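Local coordinates for protein glutathione S-transferase (Rhodospirillum rubrum F11, PDB 4O7H) that probably catalyses the conjugation of glutathione to electrophilic substrates, at residues A[153-156]-A[161-164]; A[96-101]-A[142-147]. All blocks are in the same frame, centred on the assembly; numbering follows the deposited sequence.

Both contacts lie in the helical C-terminal part of the glutathione S-transferase fold, with centres about 10 Å apart and on the same side of the chain's centre. Contact 2 pairs the long helices 85-119 and 127-150; contact 1 follows in sequence, tying the loop after helix 127-150 to the start of helix 161-175. They meet at Leu-154, whose CD2 packs 3.9 Å from CG2 of Ile-144 and whose CD1 lies 4.2 Å from CE2 of Phe-98, so one leucine of the loop touches both helices of contact 2. Neither contact holds a bound ligand; in this family glutathione is bound mainly by the thioredoxin-like N-terminal domain, so both are best read as parts of the helical core.

Contact 1 of 2, residues A[153-156]-A[161-164]; sequences WLAG and YADI
This buried contact joins a side-chain-to-backbone hydrogen bond to apolar packing: Asp-163, in the first turn of helix 161-175, grips the backbone of Leu-154 in the preceding loop. The amide N of Leu-154 donates to OD1 of Asp-163 over 2.9 Å, nearly straight at 170°, meeting it on the syn side, 25° out of the carboxylate plane. With CG beside the backbone N (chi1 -56°), Asp-163 swings its carboxylate back to the loop. OD2 reaches the next amide through a water, 2.6 Å from OD2 and 3.0 Å from N of Ala-155. Trp-153 turns the edge of its indole to the carboxylate, CE3 lying 3.4 Å from OD1 with the two planes almost perpendicular. Beside these bonds, CB of Ala-155 rests 4.0 Å from CB of Ala-162, and CD1 of Leu-154 lies 3.7 Å from the carbonyl O of Ala-162. Trp-190 NE1 also donates to OD1 and Thr-160 N to OD2, so four partners fix the rotation of this buried group. The Thr-160 N bond is the capping-box half, while Thr-160 OG1 takes the N2 amide, of Ala-162; this is consistent with the N-capping box (Ser/Thr-X-X-Asp) at the start of this core helix in glutathione S-transferases.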
ATOM      1  N   TRP A 153     -15.764 -16.738   2.164  1.00 18.27           N
ATOM      2  CA  TRP A 153     -15.530 -15.320   1.895  1.00 16.33           C
ATOM      3  C   TRP A 153     -14.141 -15.253   1.240  1.00 14.75           C
ATOM      4  O   TRP A 153     -13.432 -16.251   1.135  1.00 14.48           O
ATOM      5  CB  TRP A 153     -15.578 -14.511   3.189  1.00 15.62           C
ATOM      6  CG  TRP A 153     -16.921 -14.435   3.806  1.00 15.14           C
ATOM      7  CD1 TRP A 153     -17.374 -15.169   4.878  1.00 16.45           C
ATOM      8  CD2 TRP A 153     -18.000 -13.580   3.432  1.00 15.11           C
ATOM      9  NE1 TRP A 153     -18.677 -14.828   5.166  1.00 15.40           N
ATOM     10  CE2 TRP A 153     -19.082 -13.855   4.308  1.00 16.33           C
ATOM     11  CE3 TRP A 153     -18.177 -12.633   2.424  1.00 15.96           C
ATOM     12  CZ2 TRP A 153     -20.317 -13.191   4.214  1.00 16.57           C
ATOM     13  CZ3 TRP A 153     -19.386 -11.988   2.331  1.00 16.31           C
ATOM     14  CH2 TRP A 153     -20.450 -12.281   3.210  1.00 17.13           C
ATOM     15  N   LEU A 154     -13.676 -14.081   0.791  1.00 13.72           N
ATOM     16  CA  LEU A 154     -12.474 -14.087  -0.087  1.00 14.28           C
ATOM     17  C   LEU A 154     -11.209 -14.646   0.560  1.00 13.82           C
ATOM     18  O   LEU A 154     -10.397 -15.260  -0.110  1.00 13.87           O
ATOM     19  CB  LEU A 154     -12.084 -12.689  -0.564  1.00 15.39           C
ATOM     20  CG  LEU A 154     -12.960 -11.991  -1.570  1.00 17.68           C
ATOM     21  CD1 LEU A 154     -12.268 -10.676  -1.959  1.00 17.17           C
ATOM     22  CD2 LEU A 154     -13.134 -12.860  -2.797  1.00 18.36           C
ATOM     23  N   ALA A 155     -11.057 -14.437   1.860  1.00 13.55           N
ATOM     24  CA  ALA A 155      -9.860 -14.854   2.588  1.00 16.47           C
ATOM     25  C   ALA A 155     -10.065 -16.075   3.432  1.00 17.54           C
ATOM     26  O   ALA A 155      -9.119 -16.505   4.123  1.00 23.97           O
ATOM     27  CB  ALA A 155      -9.331 -13.721   3.464  1.00 16.97           C
ATOM     28  N   GLY A 156     -11.260 -16.640   3.414  1.00 17.63           N
ATOM     29  CA  GLY A 156     -11.586 -17.844   4.205  1.00 19.84           C
ATOM     30  C   GLY A 156     -12.965 -17.824   4.832  1.00 20.33           C
ATOM     31  O   GLY A 156     -13.946 -17.440   4.209  1.00 18.85           O
ATOM     32  N   TYR A 161     -11.212  -7.755   6.039  1.00  9.62           N
ATOM     33  CA  TYR A 161     -10.788  -6.581   5.283  1.00  9.77           C
ATOM     34  C   TYR A 161     -10.594  -6.972   3.804  1.00 10.02           C
ATOM     35  O   TYR A 161     -10.645  -6.134   2.919  1.00 10.77           O
ATOM     36  CB  TYR A 161      -9.488  -6.023   5.830  1.00  9.79           C
ATOM     37  CG  TYR A 161      -9.662  -5.213   7.079  1.00  9.72           C
ATOM     38  CD1 TYR A 161     -10.515  -4.127   7.086  1.00  9.94           C
ATOM     39  CD2 TYR A 161      -8.968  -5.486   8.218  1.00 10.24           C
ATOM     40  CE1 TYR A 161     -10.648  -3.366   8.207  1.00 10.37           C
ATOM     41  CE2 TYR A 161      -9.099  -4.706   9.336  1.00 10.10           C
ATOM     42  CZ  TYR A 161      -9.979  -3.678   9.334  1.00 11.04           C
ATOM     43  OH  TYR A 161     -10.104  -2.923  10.466  1.00 12.42           O
ATOM     44  N   ALA A 162     -10.334  -8.231   3.487  1.00 10.09           N
ATOM     45  CA  ALA A 162     -10.218  -8.585   2.073  1.00 10.26           C
ATOM     46  C   ALA A 162     -11.473  -8.346   1.306  1.00  9.84           C
ATOM     47  O   ALA A 162     -11.466  -7.755   0.185  1.00 10.18           O
ATOM     48  CB  ALA A 162      -9.797 -10.046   1.939  1.00 10.10           C
ATOM     49  N   ASP A 163     -12.590  -8.843   1.830  1.00 10.20           N
ATOM     50  CA  ASP A 163     -13.883  -8.623   1.179  1.00  9.97           C
ATOM     51  C   ASP A 163     -14.231  -7.134   1.136  1.00  9.46           C
ATOM     52  O   ASP A 163     -14.700  -6.607   0.113  1.00 10.02           O
ATOM     53  CB  ASP A 163     -14.990  -9.330   1.958  1.00 10.85           C
ATOM     54  CG  ASP A 163     -14.733 -10.799   2.131  1.00 10.44           C
ATOM     55  OD1 ASP A 163     -15.125 -11.580   1.220  1.00 11.47           O
ATOM     56  OD2 ASP A 163     -14.131 -11.163   3.187  1.00 12.02           O
ATOM     57  N   ILE A 164     -13.932  -6.435   2.236  1.00  9.50           N
ATOM     58  CA  ILE A 164     -14.294  -5.017   2.298  1.00  9.28           C
ATOM     59  C   ILE A 164     -13.517  -4.224   1.239  1.00 10.35           C
ATOM     60  O   ILE A 164     -14.078  -3.425   0.488  1.00  9.88           O
ATOM     61  CB  ILE A 164     -14.047  -4.458   3.666  1.00  9.49           C
ATOM     62  CG1 ILE A 164     -15.008  -5.113   4.691  1.00  9.62           C
ATOM     63  CG2 ILE A 164     -14.323  -2.969   3.685  1.00 10.53           C
ATOM     64  CD1 ILE A 164     -14.616  -4.788   6.098  1.00 11.43           C
TER
HETATM   65  O   HOH W   1     -12.506 -12.991   4.037  1.00 11.88           O

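Contact 2 of 2, residues A[96-101]-A[142-147]; sequences AWFDRK and RYISWL
Tyr-143, Phe-98 and Trp-97 bury the most surface where helices 85-119 and 127-150 face each other, in a contact that is wholly apolar. Tyr-143 lays the CD2-CE2 side of its ring over the indole of Trp-97: CE2 sits above the middle of that face, and CD2 comes to 3.6 Å from CZ2. The phenol ring and the six-membered ring of Trp-97 have centroids 4.5 Å apart and planes inclined at 40°, an oblique aromatic pair. Both rings reach the space between the helices because each CG lies opposite its residue's own N (chi1 179° in Trp-97, -172° in Tyr-143). CD of Lys-101 lies against the opposite face of the indole, toward its rim. Phe-98 carries CD1 of Trp-97 over one face, while its far edge meets Ile-144, CZ lying 3.8 Å from both CG1 and CD1. The polar ends hydrogen-bond across to the other helix: Trp-97 NE1 to His-140 ND1 of helix 127-150, and Tyr-143 OH to Arg-93 NH2 of helix 85-119. Around this pair of helices, Phe-98 touches Thr-165 and Ala-166 of helix 161-175, Ile-144 packs on Ala-187 and Trp-190 of helix 185-195, and Pro-46 of the second subunit lies against Tyr-143.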
ATOM      1  N   ALA A  96      -3.648  -6.212  -0.110  1.00 11.10           N
ATOM      2  CA  ALA A  96      -2.664  -5.672  -1.042  1.00 11.63           C
ATOM      3  C   ALA A  96      -3.014  -5.959  -2.513  1.00 11.42           C
ATOM      4  O   ALA A  96      -2.784  -5.099  -3.369  1.00 12.05           O
ATOM      5  CB  ALA A  96      -1.281  -6.230  -0.739  1.00 12.54           C
ATOM      6  N   TRP A  97      -3.505  -7.138  -2.809  1.00 11.10           N
ATOM      7  CA  TRP A  97      -3.919  -7.438  -4.188  1.00 11.46           C
ATOM      8  C   TRP A  97      -4.851  -6.316  -4.707  1.00 11.51           C
ATOM      9  O   TRP A  97      -4.676  -5.800  -5.833  1.00 11.49           O
ATOM     10  CB  TRP A  97      -4.656  -8.741  -4.238  1.00 12.65           C
ATOM     11  CG  TRP A  97      -5.127  -9.071  -5.607  1.00 11.97           C
ATOM     12  CD1 TRP A  97      -6.262  -8.609  -6.206  1.00 13.43           C
ATOM     13  CD2 TRP A  97      -4.492  -9.941  -6.562  1.00 12.76           C
ATOM     14  NE1 TRP A  97      -6.362  -9.112  -7.473  1.00 13.29           N
ATOM     15  CE2 TRP A  97      -5.298  -9.965  -7.690  1.00 12.75           C
ATOM     16  CE3 TRP A  97      -3.331 -10.727  -6.540  1.00 13.51           C
ATOM     17  CZ2 TRP A  97      -4.981 -10.722  -8.835  1.00 14.30           C
ATOM     18  CZ3 TRP A  97      -3.023 -11.458  -7.639  1.00 13.64           C
ATOM     19  CH2 TRP A  97      -3.840 -11.470  -8.769  1.00 13.88           C
ATOM     20  N   PHE A  98      -5.806  -5.936  -3.902  1.00 11.36           N
ATOM     21  CA  PHE A  98      -6.791  -4.937  -4.358  1.00 11.65           C
ATOM     22  C   PHE A  98      -6.279  -3.544  -4.205  1.00 11.76           C
ATOM     23  O   PHE A  98      -6.463  -2.719  -5.106  1.00 11.87           O
ATOM     24  CB  PHE A  98      -8.162  -5.159  -3.655  1.00 11.00           C
ATOM     25  CG  PHE A  98      -8.832  -6.372  -4.204  1.00 11.55           C
ATOM     26  CD1 PHE A  98      -9.515  -6.332  -5.405  1.00 11.39           C
ATOM     27  CD2 PHE A  98      -8.685  -7.566  -3.549  1.00 11.16           C
ATOM     28  CE1 PHE A  98     -10.054  -7.518  -5.937  1.00 11.43           C
ATOM     29  CE2 PHE A  98      -9.187  -8.746  -4.094  1.00 11.71           C
ATOM     30  CZ  PHE A  98      -9.884  -8.691  -5.278  1.00 11.29           C
ATOM     31  N   ASP A  99      -5.624  -3.217  -3.078  1.00 11.57           N
ATOM     32  CA  ASP A  99      -5.158  -1.816  -2.917  1.00 13.16           C
ATOM     33  C   ASP A  99      -3.927  -1.449  -3.775  1.00 13.75           C
ATOM     34  O   ASP A  99      -3.637  -0.266  -3.968  1.00 16.50           O
ATOM     35  CB  ASP A  99      -4.892  -1.475  -1.443  1.00 13.77           C
ATOM     36  CG  ASP A  99      -6.141  -1.156  -0.661  1.00 16.85           C
ATOM     37  OD1 ASP A  99      -7.222  -0.754  -1.231  1.00 17.89           O
ATOM     38  OD2 ASP A  99      -6.119  -1.337   0.590  1.00 16.96           O
ATOM     39  N   ARG A 100      -3.195  -2.440  -4.269  1.00 13.84           N
ATOM     40  CA  ARG A 100      -2.117  -2.224  -5.254  1.00 13.98           C
ATOM     41  C   ARG A 100      -2.526  -2.620  -6.662  1.00 14.11           C
ATOM     42  O   ARG A 100      -2.542  -1.764  -7.553  1.00 16.32           O
ATOM     43  CB  ARG A 100      -0.808  -2.987  -4.851  1.00 15.59           C
ATOM     44  CG  ARG A 100       0.291  -2.954  -5.903  1.00 17.25           C
ATOM     45  CD  ARG A 100       1.691  -3.431  -5.378  1.00 18.97           C
ATOM     46  NE  ARG A 100       1.566  -4.775  -4.836  1.00 18.70           N
ATOM     47  CZ  ARG A 100       1.744  -5.123  -3.566  1.00 19.45           C
ATOM     48  NH1 ARG A 100       2.088  -4.221  -2.656  1.00 20.73           N
ATOM     49  NH2 ARG A 100       1.519  -6.359  -3.205  1.00 18.84           N
ATOM     50  N   LYS A 101      -2.680  -3.908  -6.910  1.00 14.32           N
ATOM     51  CA  LYS A 101      -2.834  -4.446  -8.278  1.00 14.56           C
ATOM     52  C   LYS A 101      -4.180  -4.000  -8.889  1.00 13.84           C
ATOM     53  O   LYS A 101      -4.228  -3.435  -9.986  1.00 13.20           O
ATOM     54  CB  LYS A 101      -2.664  -5.954  -8.342  1.00 15.01           C
ATOM     55  CG  LYS A 101      -2.603  -6.498  -9.730  1.00 15.73           C
ATOM     56  CD  LYS A 101      -2.521  -8.012  -9.754  1.00 17.43           C
ATOM     57  CE  LYS A 101      -2.808  -8.601 -11.122  1.00 19.14           C
ATOM     58  NZ  LYS A 101      -1.733  -8.314 -12.119  1.00 20.30           N
ATOM     59  N   ARG A 142     -12.409 -12.789 -12.446  1.00 14.67           N
ATOM     60  CA  ARG A 142     -12.177 -14.231 -12.556  1.00 16.32           C
ATOM     61  C   ARG A 142     -11.490 -14.772 -11.298  1.00 15.11           C
ATOM     62  O   ARG A 142     -11.805 -15.881 -10.806  1.00 14.39           O
ATOM     63  CB  ARG A 142     -11.328 -14.589 -13.804  1.00 20.11           C
ATOM     64  CG  ARG A 142     -12.033 -14.410 -15.130  1.00 25.97           C
ATOM     65  CD  ARG A 142     -11.361 -15.223 -16.259  1.00 30.47           C
ATOM     66  NE  ARG A 142     -10.002 -14.771 -16.510  1.00 34.41           N
ATOM     67  CZ  ARG A 142      -9.692 -13.733 -17.277  1.00 36.94           C
ATOM     68  NH1 ARG A 142     -10.648 -13.031 -17.873  1.00 39.06           N
ATOM     69  NH2 ARG A 142      -8.419 -13.389 -17.426  1.00 39.65           N
ATOM     70  N   TYR A 143     -10.567 -13.982 -10.746  1.00 15.51           N
ATOM     71  CA  TYR A 143      -9.875 -14.388  -9.531  1.00 14.65           C
ATOM     72  C   TYR A 143     -10.793 -14.432  -8.328  1.00 14.25           C
ATOM     73  O   TYR A 143     -10.763 -15.333  -7.527  1.00 13.29           O
ATOM     74  CB  TYR A 143      -8.673 -13.461  -9.284  1.00 15.93           C
ATOM     75  CG  TYR A 143      -7.767 -13.884  -8.186  1.00 16.95           C
ATOM     76  CD1 TYR A 143      -7.388 -15.212  -8.048  1.00 18.13           C
ATOM     77  CD2 TYR A 143      -7.296 -12.967  -7.266  1.00 16.13           C
ATOM     78  CE1 TYR A 143      -6.538 -15.606  -7.025  1.00 19.50           C
ATOM     79  CE2 TYR A 143      -6.441 -13.341  -6.254  1.00 17.18           C
ATOM     80  CZ  TYR A 143      -6.062 -14.659  -6.137  1.00 18.81           C
ATOM     81  OH  TYR A 143      -5.270 -15.085  -5.124  1.00 18.22           O
ATOM     82  N   ILE A 144     -11.619 -13.400  -8.179  1.00 11.82           N
ATOM     83  CA  ILE A 144     -12.624 -13.398  -7.135  1.00 11.60           C
ATOM     84  C   ILE A 144     -13.527 -14.615  -7.236  1.00 12.02           C
ATOM     85  O   ILE A 144     -13.800 -15.290  -6.247  1.00 12.09           O
ATOM     86  CB  ILE A 144     -13.437 -12.083  -7.192  1.00 11.18           C
ATOM     87  CG1 ILE A 144     -12.560 -10.897  -6.782  1.00 12.42           C
ATOM     88  CG2 ILE A 144     -14.685 -12.197  -6.336  1.00 13.26           C
ATOM     89  CD1 ILE A 144     -13.212  -9.560  -6.966  1.00 11.95           C
ATOM     90  N   SER A 145     -13.979 -14.890  -8.461  1.00 13.47           N
ATOM     91  CA  SER A 145     -14.850 -16.038  -8.671  1.00 13.93           C
ATOM     92  C   SER A 145     -14.163 -17.351  -8.237  1.00 13.95           C
ATOM     93  O   SER A 145     -14.780 -18.182  -7.593  1.00 14.78           O
ATOM     94  CB  SER A 145     -15.269 -16.158 -10.119  1.00 14.52           C
ATOM     95  OG  SER A 145     -16.101 -15.055 -10.520  1.00 16.01           O
ATOM     96  N   TRP A 146     -12.898 -17.483  -8.574  1.00 14.50           N
ATOM     97  CA  TRP A 146     -12.080 -18.658  -8.151  1.00 14.84           C
ATOM     98  C   TRP A 146     -11.981 -18.792  -6.638  1.00 14.72           C
ATOM     99  O   TRP A 146     -12.288 -19.865  -6.044  1.00 14.56           O
ATOM    100  CB  TRP A 146     -10.686 -18.570  -8.798  1.00 15.40           C
ATOM    101  CG  TRP A 146      -9.851 -19.748  -8.487  1.00 16.46           C
ATOM    102  CD1 TRP A 146      -8.966 -19.877  -7.460  1.00 18.27           C
ATOM    103  CD2 TRP A 146      -9.866 -21.014  -9.173  1.00 17.93           C
ATOM    104  NE1 TRP A 146      -8.426 -21.159  -7.463  1.00 18.84           N
ATOM    105  CE2 TRP A 146      -8.942 -21.856  -8.517  1.00 18.48           C
ATOM    106  CE3 TRP A 146     -10.562 -21.498 -10.279  1.00 17.78           C
ATOM    107  CZ2 TRP A 146      -8.713 -23.195  -8.913  1.00 18.24           C
ATOM    108  CZ3 TRP A 146     -10.308 -22.862 -10.686  1.00 18.87           C
ATOM    109  CH2 TRP A 146      -9.410 -23.650 -10.000  1.00 19.40           C
ATOM    110  N   LEU A 147     -11.665 -17.680  -5.961  1.00 14.09           N
ATOM    111  CA  LEU A 147     -11.571 -17.691  -4.500  1.00 15.27           C
ATOM    112  C   LEU A 147     -12.908 -18.047  -3.851  1.00 15.47           C
ATOM    113  O   LEU A 147     -12.991 -18.891  -2.965  1.00 14.94           O
ATOM    114  CB  LEU A 147     -11.026 -16.322  -3.997  1.00 16.40           C
ATOM    115  CG  LEU A 147      -9.635 -15.932  -4.437  1.00 18.71           C
ATOM    116  CD1 LEU A 147      -9.449 -14.490  -4.004  1.00 20.67           C
ATOM    117  CD2 LEU A 147      -8.613 -16.884  -3.783  1.00 19.12           C
TER